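Local structure of ethanolamine kinase Pv091845 (Plasmodium vivax, 2QG7) at residues H294-S299 and F352-P357. The protein probably phosphorylates ethanolamine with ATP, the first step of phosphatidylethanolamine synthesis from ethanolamine. Sequence-based numbering, arbitrary orientation.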
# COMPACT_ATOMS: atom_id res chain seq x y z
N HIS D 294 15.82 -20.49 -7.59
CA HIS D 294 15.19 -20.51 -6.27
C HIS D 294 13.71 -20.07 -6.29
O HIS D 294 12.83 -20.74 -5.71
CB HIS D 294 15.98 -19.67 -5.30
CG HIS D 294 15.46 -19.76 -3.89
ND1 HIS D 294 14.33 -19.08 -3.46
CD2 HIS D 294 15.92 -20.43 -2.81
CE1 HIS D 294 14.12 -19.34 -2.19
NE2 HIS D 294 15.07 -20.15 -1.77
N CYS D 295 13.46 -18.94 -6.97
CA CYS D 295 12.10 -18.42 -7.29
C CYS D 295 11.40 -17.57 -6.23
O CYS D 295 10.36 -17.01 -6.52
CB CYS D 295 11.16 -19.52 -7.78
SG CYS D 295 11.77 -20.44 -9.18
N ASP D 296 11.99 -17.50 -5.03
CA ASP D 296 11.45 -16.78 -3.89
C ASP D 296 12.59 -16.22 -3.04
O ASP D 296 12.69 -16.40 -1.82
CB ASP D 296 10.51 -17.67 -3.07
CG ASP D 296 9.63 -16.87 -2.15
OD1 ASP D 296 9.41 -15.64 -2.41
OD2 ASP D 296 9.18 -17.45 -1.13
N LEU D 297 13.47 -15.51 -3.71
CA LEU D 297 14.70 -15.10 -3.05
C LEU D 297 14.52 -13.77 -2.35
O LEU D 297 15.21 -12.79 -2.63
CB LEU D 297 15.84 -15.10 -4.04
CG LEU D 297 17.25 -15.46 -3.52
CD1 LEU D 297 17.38 -16.90 -2.95
CD2 LEU D 297 18.28 -15.21 -4.64
N LEU D 298 13.56 -13.74 -1.43
CA LEU D 298 13.39 -12.62 -0.49
C LEU D 298 14.41 -12.71 0.63
O LEU D 298 14.98 -13.75 0.86
CB LEU D 298 11.95 -12.53 0.05
CG LEU D 298 11.06 -13.76 0.28
CD1 LEU D 298 11.32 -14.40 1.61
CD2 LEU D 298 9.60 -13.36 0.21
N SER D 299 14.62 -11.59 1.32
CA SER D 299 15.71 -11.46 2.29
C SER D 299 15.64 -12.40 3.46
O SER D 299 16.66 -12.81 3.98
CB SER D 299 15.84 -10.02 2.80
OG SER D 299 14.62 -9.62 3.42
N PHE D 352 12.87 -23.75 -0.48
CA PHE D 352 12.89 -24.02 -1.92
C PHE D 352 11.57 -24.58 -2.40
O PHE D 352 11.54 -25.44 -3.29
CB PHE D 352 14.00 -25.04 -2.22
CG PHE D 352 15.38 -24.56 -1.83
CD1 PHE D 352 15.89 -24.85 -0.57
CD2 PHE D 352 16.14 -23.82 -2.72
CE1 PHE D 352 17.17 -24.39 -0.20
CE2 PHE D 352 17.39 -23.36 -2.37
CZ PHE D 352 17.90 -23.64 -1.10
N GLU D 353 10.47 -24.10 -1.81
CA GLU D 353 9.12 -24.55 -2.19
C GLU D 353 8.67 -24.08 -3.57
O GLU D 353 7.78 -24.68 -4.14
CB GLU D 353 8.06 -24.21 -1.13
CG GLU D 353 7.94 -22.74 -0.73
CD GLU D 353 6.98 -22.54 0.49
OE1 GLU D 353 6.50 -21.37 0.76
OE2 GLU D 353 6.70 -23.57 1.18
N TYR D 354 9.30 -23.02 -4.09
CA TYR D 354 8.97 -22.53 -5.43
C TYR D 354 9.99 -22.91 -6.47
O TYR D 354 9.78 -22.65 -7.65
CB TYR D 354 8.70 -21.03 -5.43
CG TYR D 354 7.57 -20.65 -4.51
CD1 TYR D 354 7.83 -20.17 -3.23
CD2 TYR D 354 6.25 -20.80 -4.90
CE1 TYR D 354 6.81 -19.83 -2.38
CE2 TYR D 354 5.22 -20.47 -4.05
CZ TYR D 354 5.51 -19.99 -2.80
OH TYR D 354 4.47 -19.67 -1.96
N SER D 355 11.08 -23.53 -6.03
CA SER D 355 12.21 -23.90 -6.90
C SER D 355 11.84 -24.82 -8.04
O SER D 355 11.24 -25.89 -7.85
CB SER D 355 13.33 -24.50 -6.09
OG SER D 355 13.82 -23.52 -5.20
N CYS D 356 12.20 -24.37 -9.23
CA CYS D 356 11.98 -25.13 -10.44
C CYS D 356 12.77 -24.49 -11.55
O CYS D 356 13.43 -23.45 -11.33
CB CYS D 356 10.49 -25.20 -10.80
SG CYS D 356 9.69 -23.59 -10.90
N PRO D 357 12.82 -25.14 -12.71
CA PRO D 357 13.57 -24.60 -13.85
C PRO D 357 12.91 -23.38 -14.49
O PRO D 357 11.83 -23.47 -15.00
CB PRO D 357 13.64 -25.79 -14.80
CG PRO D 357 13.24 -27.02 -13.95
CD PRO D 357 12.29 -26.50 -12.98
O HOH W 1 11.25 -21.24 -3.17
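His294 overlaps the ring of Phe352 obliquely, CD2 being 3.3 Å from Phe352 CE2. The two ring planes are 59° apart. With CG anti to the backbone N (chi1 -175°), the imidazole swings back to Phe352 although CB points away from the segment 352-357. Both ring nitrogens are held: ND1 accepts the backbone N-H of Asp296 (Asp296 N to His294 ND1 3.2 Å) close to the ring plane, and NE2 bonds Ile350 O. This fixes the rotation of the ring. The carbonyl of His294 takes two bonds. Ser355 OG donates to His294 O at 3.0 Å, well bent at the oxygen (C=O...OG 110°). A water also donates to His294 O and accepts from Tyr354 N (2.8 Å), bridging the two loops. Cys295 packs CB on Tyr354 CB at 3.7 Å, and its SG lies 4.1 Å from Cys356 SG. The Asp296 carboxylate stands almost perpendicular to the Tyr354 ring, with OD2 3.6 Å from CE1 of that tyrosine. His294-Cys295-Asp296, with Asn301 five residues on, matches the HxDxxxxN motif (Brenner's motif) of the choline/ethanolamine kinase family, and Asn301 ND2 bonds Asp296 O. The contact is buried near the centre of the chain. It lies at the end of the antiparallel pair 290-293 and 356-359, where Cys356 bonds Cys293 through the backbone. Leu209 of helix 196-210 packs on His294, and helix 151-163 meets Phe352 and Ser355.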